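Long-range contacts in putative Glycerophosphoryl diester phosphodiesterase (Silicibacter pomeroyi, PDB 3L12), which is a putative member of the glycerophosphoryl diester phosphodiesterase family, built as a TIM barrel, and carries a bound magnesium ion: residues Leu147-Ser152 with His186-Ala191; Ala161-Met166 with Trp190-Glu195. All blocks are in the same frame, centred on the assembly; numbering follows the deposited sequence.

Interaction 1 (Leu147-Ser152 with His186-Ala191). With MG (magnesium ion), chain C.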
ATOM      1  N   LEU A 147      -0.989 -19.836  -0.559  1.00  8.14           N
ATOM      2  CA  LEU A 147      -1.749 -20.544   0.437  1.00 10.07           C
ATOM      3  C   LEU A 147      -3.194 -20.348  -0.052  1.00  9.01           C
ATOM      4  O   LEU A 147      -3.836 -19.326   0.192  1.00  8.70           O
ATOM      5  CB  LEU A 147      -1.469 -19.892   1.781  1.00 12.09           C
ATOM      6  CG  LEU A 147      -1.748 -20.612   3.047  1.00 13.27           C
ATOM      7  CD1 LEU A 147      -1.004 -22.017   3.120  1.00 13.91           C
ATOM      8  CD2 LEU A 147      -1.351 -19.733   4.214  1.00 13.08           C
ATOM      9  N   LEU A 148      -3.670 -21.339  -0.803  1.00  8.17           N
ATOM     10  CA  LEU A 148      -4.958 -21.278  -1.493  1.00  7.89           C
ATOM     11  C   LEU A 148      -6.020 -21.885  -0.597  1.00  7.33           C
ATOM     12  O   LEU A 148      -6.101 -23.111  -0.384  1.00  8.05           O
ATOM     13  CB  LEU A 148      -4.809 -21.985  -2.836  1.00  8.67           C
ATOM     14  CG  LEU A 148      -5.951 -21.914  -3.821  1.00  7.72           C
ATOM     15  CD1 LEU A 148      -5.413 -22.369  -5.169  1.00 10.17           C
ATOM     16  CD2 LEU A 148      -7.216 -22.707  -3.390  1.00  7.69           C
ATOM     17  N   GLU A 149      -6.823 -21.002  -0.014  1.00  6.17           N
ATOM     18  CA  GLU A 149      -7.866 -21.439   0.939  1.00  6.42           C
ATOM     19  C   GLU A 149      -9.111 -21.860   0.146  1.00  7.35           C
ATOM     20  O   GLU A 149      -9.796 -21.012  -0.456  1.00  7.96           O
ATOM     21  CB  GLU A 149      -8.223 -20.381   1.978  1.00  6.50           C
ATOM     22  CG  GLU A 149      -9.090 -20.989   3.076  1.00  7.41           C
ATOM     23  CD  GLU A 149      -9.617 -20.052   4.137  1.00  8.93           C
ATOM     24  OE1 GLU A 149      -9.048 -18.987   4.380  1.00  7.72           O
ATOM     25  OE2 GLU A 149     -10.631 -20.468   4.803  1.00 10.10           O
ATOM     26  N   LEU A 150      -9.408 -23.154   0.161  1.00  8.12           N
ATOM     27  CA  LEU A 150     -10.651 -23.648  -0.413  1.00  9.50           C
ATOM     28  C   LEU A 150     -11.766 -23.403   0.609  1.00 10.66           C
ATOM     29  O   LEU A 150     -11.679 -23.925   1.726  1.00  9.67           O
ATOM     30  CB  LEU A 150     -10.545 -25.122  -0.713  1.00 10.45           C
ATOM     31  CG  LEU A 150      -9.611 -25.494  -1.888  1.00 10.68           C
ATOM     32  CD1 LEU A 150      -8.240 -25.764  -1.328  1.00 11.89           C
ATOM     33  CD2 LEU A 150     -10.107 -26.685  -2.674  1.00 13.80           C
ATOM     34  N   LYS A 151     -12.763 -22.600   0.218  1.00 12.83           N
ATOM     35  CA  LYS A 151     -13.902 -22.183   1.076  1.00 16.38           C
ATOM     36  C   LYS A 151     -15.120 -22.899   0.527  1.00 18.48           C
ATOM     37  O   LYS A 151     -15.711 -22.528  -0.502  1.00 17.93           O
ATOM     38  CB  LYS A 151     -14.072 -20.655   1.091  1.00 19.88           C
ATOM     39  CG  LYS A 151     -15.094 -20.103   2.105  1.00 24.84           C
ATOM     40  CD  LYS A 151     -14.483 -20.183   3.506  1.00 26.39           C
ATOM     41  CE  LYS A 151     -15.149 -19.284   4.538  1.00 28.45           C
ATOM     42  NZ  LYS A 151     -16.238 -20.039   5.215  1.00 28.61           N
ATOM     43  N   SER A 152     -15.456 -23.996   1.183  1.00 19.44           N
ATOM     44  CA  SER A 152     -16.639 -24.763   0.804  1.00 20.29           C
ATOM     45  C   SER A 152     -17.915 -24.064   1.337  1.00 20.89           C
ATOM     46  O   SER A 152     -17.874 -23.313   2.329  1.00 23.09           O
ATOM     47  CB  SER A 152     -16.524 -26.158   1.377  1.00 21.29           C
ATOM     48  OG  SER A 152     -16.168 -26.036   2.730  1.00 21.83           O
ATOM     49  N   HIS A 186      -5.221 -25.418   1.213  1.00  7.64           N
ATOM     50  CA  HIS A 186      -5.417 -24.911   2.579  1.00  7.18           C
ATOM     51  C   HIS A 186      -6.896 -24.812   2.906  1.00  7.27           C
ATOM     52  O   HIS A 186      -7.655 -24.322   2.072  1.00  7.54           O
ATOM     53  CB  HIS A 186      -4.685 -23.549   2.558  1.00  7.36           C
ATOM     54  CG  HIS A 186      -4.755 -22.692   3.778  1.00  7.65           C
ATOM     55  ND1 HIS A 186      -4.048 -22.953   4.934  1.00  8.81           N
ATOM     56  CD2 HIS A 186      -5.326 -21.470   3.952  1.00  9.04           C
ATOM     57  CE1 HIS A 186      -4.237 -21.954   5.787  1.00 10.24           C
ATOM     58  NE2 HIS A 186      -4.999 -21.043   5.213  1.00  9.74           N
ATOM     59  N   SER A 187      -7.321 -25.273   4.092  1.00  6.56           N
ATOM     60  CA  SER A 187      -8.735 -25.209   4.418  1.00  7.07           C
ATOM     61  C   SER A 187      -9.075 -25.502   5.857  1.00  8.30           C
ATOM     62  O   SER A 187      -8.350 -26.216   6.555  1.00  7.96           O
ATOM     63  CB  SER A 187      -9.487 -26.275   3.554  1.00  8.19           C
ATOM     64  OG  SER A 187     -10.888 -26.006   3.453  1.00  8.90           O
ATOM     65  N   PHE A 188     -10.228 -24.978   6.240  1.00  8.36           N
ATOM     66  CA  PHE A 188     -10.885 -25.386   7.464  1.00 10.17           C
ATOM     67  C   PHE A 188     -11.605 -26.718   7.236  1.00 10.29           C
ATOM     68  O   PHE A 188     -11.896 -27.417   8.182  1.00 12.15           O
ATOM     69  CB  PHE A 188     -11.950 -24.394   7.936  1.00 11.07           C
ATOM     70  CG  PHE A 188     -11.415 -23.246   8.754  1.00 12.50           C
ATOM     71  CD1 PHE A 188     -11.091 -23.411  10.083  1.00 14.78           C
ATOM     72  CD2 PHE A 188     -11.283 -22.012   8.184  1.00 13.67           C
ATOM     73  CE1 PHE A 188     -10.661 -22.310  10.846  1.00 15.16           C
ATOM     74  CE2 PHE A 188     -10.828 -20.927   8.960  1.00 14.20           C
ATOM     75  CZ  PHE A 188     -10.540 -21.105  10.262  1.00 13.69           C
ATOM     76  N   ASP A 189     -11.939 -27.020   5.991  1.00 10.90           N
ATOM     77  CA  ASP A 189     -12.716 -28.250   5.620  1.00 10.95           C
ATOM     78  C   ASP A 189     -11.700 -29.370   5.468  1.00  9.53           C
ATOM     79  O   ASP A 189     -11.132 -29.590   4.391  1.00 10.71           O
ATOM     80  CB  ASP A 189     -13.484 -27.952   4.322  1.00 11.26           C
ATOM     81  CG  ASP A 189     -14.560 -28.971   4.002  1.00 12.61           C
ATOM     82  OD1 ASP A 189     -14.378 -30.131   4.370  1.00 10.87           O
ATOM     83  OD2 ASP A 189     -15.569 -28.562   3.356  1.00 14.74           O
ATOM     84  N   TRP A 190     -11.466 -30.080   6.557  1.00  9.73           N
ATOM     85  CA  TRP A 190     -10.456 -31.096   6.604  1.00 10.44           C
ATOM     86  C   TRP A 190     -10.815 -32.285   5.711  1.00 10.43           C
ATOM     87  O   TRP A 190      -9.927 -32.908   5.153  1.00  9.45           O
ATOM     88  CB  TRP A 190     -10.249 -31.503   8.055  1.00 11.83           C
ATOM     89  CG  TRP A 190      -9.500 -30.498   8.917  1.00 12.22           C
ATOM     90  CD1 TRP A 190      -9.287 -29.180   8.655  1.00 13.93           C
ATOM     91  CD2 TRP A 190      -8.939 -30.747  10.213  1.00 12.78           C
ATOM     92  NE1 TRP A 190      -8.578 -28.602   9.684  1.00 14.34           N
ATOM     93  CE2 TRP A 190      -8.368 -29.537  10.659  1.00 14.42           C
ATOM     94  CE3 TRP A 190      -8.818 -31.883  11.010  1.00 13.96           C
ATOM     95  CZ2 TRP A 190      -7.665 -29.438  11.857  1.00 14.94           C
ATOM     96  CZ3 TRP A 190      -8.154 -31.772  12.230  1.00 14.32           C
ATOM     97  CH2 TRP A 190      -7.579 -30.549  12.628  1.00 14.16           C
ATOM     98  N   ALA A 191     -12.109 -32.576   5.565  1.00 11.08           N
ATOM     99  CA  ALA A 191     -12.495 -33.668   4.687  1.00 11.17           C
ATOM    100  C   ALA A 191     -12.119 -33.299   3.272  1.00 10.15           C
ATOM    101  O   ALA A 191     -11.648 -34.143   2.539  1.00 10.92           O
ATOM    102  CB  ALA A 191     -14.014 -34.005   4.819  1.00 10.79           C
TER
HETATM  103 MG    MG C 313      -8.755 -17.074   4.056  1.00 11.99          MG
HETATM  104  O   HOH W   1     -11.577 -22.946   4.534  1.00 10.11           O
HETATM  105  O   HOH W   2     -10.581 -16.570   5.039  1.00  8.36           O
HETATM  106  O   HOH W   3      -8.518 -15.075   3.540  1.00  6.36           O
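E149 and H186 form a parallel beta bridge between neighbouring strands of the TIM barrel, the two strands of the beta-alpha-beta unit formed by strand 145-150, helix 160-176 and strand 183-187. Two backbone bonds define the register: H186 N donates to L148 O (2.9 Å) and L150 N donates to H186 O (2.8 Å), the latter with a C=O...N angle of 179°. Between them the CA-H of E149 also points at H186 O.

The apolar part is a CH-pi contact. L147 CG lies 3.7 Å from the centroid of the H186 imidazole, 6° off its normal, while E149 CB sits at the ring's edge. Both ring nitrogens are engaged beyond the two segments, ND1 with S206 OG and NE2 with an unidentified ligand.

Toward the C-terminal ends of the strands, side-chain hydroxyls add to the backbone bonds. S187 OG donates to L150 O in the carbonyl plane (2.8 Å) and accepts from D189 N, an ST turn. In the loops that follow, S152 OG donates to the anti lone pair of D189 OD2 (2.7 Å). Water 1 donates to E149 OE2 and L150 O and accepts from F188 N.

E149, extended beyond CG, reaches the magnesium ion with OE1 at 2.0 Å; E50 and D52 complete the protein ligands. With one oxygen on the metal and the other held by water 1, the carboxylate's rotation is probably fixed from both ends.

Interaction 2 (Ala161-Met166 with Trp190-Glu195)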
ATOM      1  N   ALA A 161     -20.115 -35.315  -4.854  1.00 17.99           N
ATOM      2  CA  ALA A 161     -19.698 -35.077  -6.244  1.00 18.04           C
ATOM      3  C   ALA A 161     -19.370 -33.602  -6.485  1.00 18.03           C
ATOM      4  O   ALA A 161     -18.339 -33.305  -7.070  1.00 17.68           O
ATOM      5  CB  ALA A 161     -20.750 -35.579  -7.242  1.00 18.90           C
ATOM      6  N   ALA A 162     -20.248 -32.691  -6.043  1.00 16.71           N
ATOM      7  CA  ALA A 162     -19.993 -31.252  -6.166  1.00 17.42           C
ATOM      8  C   ALA A 162     -18.737 -30.823  -5.427  1.00 15.73           C
ATOM      9  O   ALA A 162     -17.986 -29.970  -5.911  1.00 15.14           O
ATOM     10  CB  ALA A 162     -21.185 -30.433  -5.652  1.00 18.34           C
ATOM     11  N   ARG A 163     -18.518 -31.354  -4.234  1.00 15.02           N
ATOM     12  CA  ARG A 163     -17.314 -31.023  -3.468  1.00 13.65           C
ATOM     13  C   ARG A 163     -16.043 -31.492  -4.219  1.00 13.33           C
ATOM     14  O   ARG A 163     -15.049 -30.753  -4.290  1.00 12.77           O
ATOM     15  CB  ARG A 163     -17.391 -31.626  -2.071  1.00 15.43           C
ATOM     16  CG  ARG A 163     -18.479 -30.977  -1.202  1.00 15.73           C
ATOM     17  CD  ARG A 163     -18.797 -31.811   0.051  1.00 15.54           C
ATOM     18  NE  ARG A 163     -17.593 -32.164   0.809  1.00 15.15           N
ATOM     19  CZ  ARG A 163     -16.894 -31.337   1.588  1.00 15.24           C
ATOM     20  NH1 ARG A 163     -17.249 -30.056   1.727  1.00 14.96           N
ATOM     21  NH2 ARG A 163     -15.815 -31.792   2.241  1.00 13.53           N
ATOM     22  N   ALA A 164     -16.106 -32.684  -4.814  1.00 12.73           N
ATOM     23  CA  ALA A 164     -14.981 -33.228  -5.599  1.00 12.31           C
ATOM     24  C   ALA A 164     -14.772 -32.372  -6.852  1.00 11.67           C
ATOM     25  O   ALA A 164     -13.638 -32.173  -7.313  1.00  9.68           O
ATOM     26  CB  ALA A 164     -15.227 -34.701  -6.012  1.00 11.40           C
ATOM     27  N   GLU A 165     -15.881 -31.893  -7.418  1.00 11.42           N
ATOM     28  CA  GLU A 165     -15.841 -31.026  -8.590  1.00 11.81           C
ATOM     29  C   GLU A 165     -15.139 -29.705  -8.267  1.00 10.01           C
ATOM     30  O   GLU A 165     -14.425 -29.158  -9.096  1.00 10.39           O
ATOM     31  CB  GLU A 165     -17.229 -30.748  -9.120  1.00 14.06           C
ATOM     32  CG  GLU A 165     -17.858 -31.939  -9.866  1.00 17.76           C
ATOM     33  CD  GLU A 165     -19.354 -31.759 -10.090  1.00 19.72           C
ATOM     34  OE1 GLU A 165     -19.850 -30.630  -9.920  1.00 22.45           O
ATOM     35  OE2 GLU A 165     -20.020 -32.752 -10.425  1.00 21.32           O
HETATM   36  N   MSE A 166     -15.366 -29.184  -7.074  1.00  8.90           N
HETATM   37  CA  MSE A 166     -14.687 -27.930  -6.650  1.00  9.88           C
HETATM   38  C   MSE A 166     -13.184 -28.139  -6.692  1.00  9.22           C
HETATM   39  O   MSE A 166     -12.435 -27.361  -7.279  1.00 11.13           O
HETATM   40  CB  MSE A 166     -15.112 -27.517  -5.257  1.00 11.21           C
HETATM   41  CG  MSE A 166     -14.198 -26.421  -4.679  1.00 12.66           C
HETATM   42 SE   MSE A 166     -14.905 -25.613  -3.103  0.75 13.93          SE
HETATM   43  CE  MSE A 166     -13.910 -24.062  -3.362  1.00 12.81           C
ATOM     44  N   TRP A 190     -11.466 -30.080   6.557  1.00  9.73           N
ATOM     45  CA  TRP A 190     -10.456 -31.096   6.604  1.00 10.44           C
ATOM     46  C   TRP A 190     -10.815 -32.285   5.711  1.00 10.43           C
ATOM     47  O   TRP A 190      -9.927 -32.908   5.153  1.00  9.45           O
ATOM     48  CB  TRP A 190     -10.249 -31.503   8.055  1.00 11.83           C
ATOM     49  CG  TRP A 190      -9.500 -30.498   8.917  1.00 12.22           C
ATOM     50  CD1 TRP A 190      -9.287 -29.180   8.655  1.00 13.93           C
ATOM     51  CD2 TRP A 190      -8.939 -30.747  10.213  1.00 12.78           C
ATOM     52  NE1 TRP A 190      -8.578 -28.602   9.684  1.00 14.34           N
ATOM     53  CE2 TRP A 190      -8.368 -29.537  10.659  1.00 14.42           C
ATOM     54  CE3 TRP A 190      -8.818 -31.883  11.010  1.00 13.96           C
ATOM     55  CZ2 TRP A 190      -7.665 -29.438  11.857  1.00 14.94           C
ATOM     56  CZ3 TRP A 190      -8.154 -31.772  12.230  1.00 14.32           C
ATOM     57  CH2 TRP A 190      -7.579 -30.549  12.628  1.00 14.16           C
ATOM     58  N   ALA A 191     -12.109 -32.576   5.565  1.00 11.08           N
ATOM     59  CA  ALA A 191     -12.495 -33.668   4.687  1.00 11.17           C
ATOM     60  C   ALA A 191     -12.119 -33.299   3.272  1.00 10.15           C
ATOM     61  O   ALA A 191     -11.648 -34.143   2.539  1.00 10.92           O
ATOM     62  CB  ALA A 191     -14.014 -34.005   4.819  1.00 10.79           C
ATOM     63  N   LEU A 192     -12.314 -32.035   2.903  1.00  9.65           N
ATOM     64  CA  LEU A 192     -11.964 -31.540   1.576  1.00  9.36           C
ATOM     65  C   LEU A 192     -10.462 -31.670   1.317  1.00 10.14           C
ATOM     66  O   LEU A 192     -10.065 -31.947   0.194  1.00  8.64           O
ATOM     67  CB  LEU A 192     -12.443 -30.089   1.356  1.00 12.23           C
ATOM     68  CG  LEU A 192     -12.622 -29.597  -0.093  1.00 11.96           C
ATOM     69  CD1 LEU A 192     -13.742 -30.349  -0.831  1.00 12.77           C
ATOM     70  CD2 LEU A 192     -12.879 -28.054  -0.128  1.00 10.76           C
ATOM     71  N   LEU A 193      -9.636 -31.491   2.353  1.00  9.10           N
ATOM     72  CA  LEU A 193      -8.190 -31.634   2.209  1.00  9.40           C
ATOM     73  C   LEU A 193      -7.837 -33.104   1.887  1.00  9.41           C
ATOM     74  O   LEU A 193      -6.890 -33.368   1.170  1.00 10.50           O
ATOM     75  CB  LEU A 193      -7.437 -31.123   3.449  1.00 10.30           C
ATOM     76  CG  LEU A 193      -7.547 -29.634   3.709  1.00 10.27           C
ATOM     77  CD1 LEU A 193      -6.946 -29.290   5.077  1.00  8.24           C
ATOM     78  CD2 LEU A 193      -6.881 -28.817   2.567  1.00 10.48           C
ATOM     79  N   GLY A 194      -8.619 -34.051   2.398  1.00  9.27           N
ATOM     80  CA  GLY A 194      -8.433 -35.454   2.039  1.00  9.25           C
ATOM     81  C   GLY A 194      -8.674 -35.667   0.560  1.00  8.84           C
ATOM     82  O   GLY A 194      -7.967 -36.452  -0.072  1.00  9.95           O
ATOM     83  N   GLU A 195      -9.683 -34.990   0.029  1.00  9.45           N
ATOM     84  CA  GLU A 195     -10.017 -35.050  -1.394  1.00  9.30           C
ATOM     85  C   GLU A 195      -8.920 -34.362  -2.218  1.00  8.36           C
ATOM     86  O   GLU A 195      -8.519 -34.882  -3.255  1.00  9.08           O
ATOM     87  CB  GLU A 195     -11.398 -34.470  -1.659  1.00 11.16           C
ATOM     88  CG  GLU A 195     -11.894 -34.519  -3.113  1.00 12.04           C
ATOM     89  CD  GLU A 195     -12.047 -35.934  -3.660  1.00 11.42           C
ATOM     90  OE1 GLU A 195     -12.295 -36.889  -2.876  1.00 14.07           O
ATOM     91  OE2 GLU A 195     -11.889 -36.107  -4.900  1.00 12.83           O
TER
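The axes of 161-166 and 190-195 approach to 10.0 Å with their N-to-C directions 64° apart, so the two helices cross steeply and their CA atoms come nearest at A164 and E195, 6.8 Å. These are consecutive helices of the outer layer of a TIM barrel, joined through strand 183-187, and the contact buries a modest 250 Å² without a hydrogen bond across it.

R163 and L192 account for most of that area. The arginine chain leaves its helix with CG anti to the carbonyl carbon (chi1 -68°) and bends at chi3 (51°), which swings the guanidinium across to the first turn of helix 190-199. There one face of the group receives L192 CD1, 3.9 Å above the plane and displaced toward the rim, while the methyl of A191 approaches it obliquely. NH2 stands 3.6 Å from L192 N, a contact rather than a bond: that amide donates to D189 OD1, and R163 NH1 makes a salt bridge with D189 OD2. One carboxylate at the N-cap thus holds both the start of the helix and the arginine lying over it.

Deeper in, L192 turns its methyls toward the other helix. CD1 packs against the backbone as well, 3.7 Å from R163 O, and CD2 meets the selenium of selenomethionine M166.

Where the two backbones come nearest, the methyl of A164 faces E195. The glutamate bends at chi2, and its carboxylate is taken by R198 at OE1 and by Q199 at OE2. The same Q199 NE2 also donates to A164 O, bridging the helices, while E195 OE2 rests 3.8 Å from A164 CB.

How the interactions relate
Interaction 1 lies in the barrel core, its centre about 9 Å from that of the chain, and most of its touching residues are buried; interaction 2, its centre about 17 Å out, is partly buried. Strand 145-150, helix 160-176 and strand 183-187 are successive elements, so interaction 1 pairs the two strands while interaction 2 sets their connecting helix against the next one, 190-199. Backbone and serine hydrogen bonds, with a metal ligand, dominate the first, van der Waals packing the second. D189 serves both contacts, and the two also meet in apolar packing of L150 CB on L192 CD2 at 3.8 Å, where strand 145-150 touches helix 190-199.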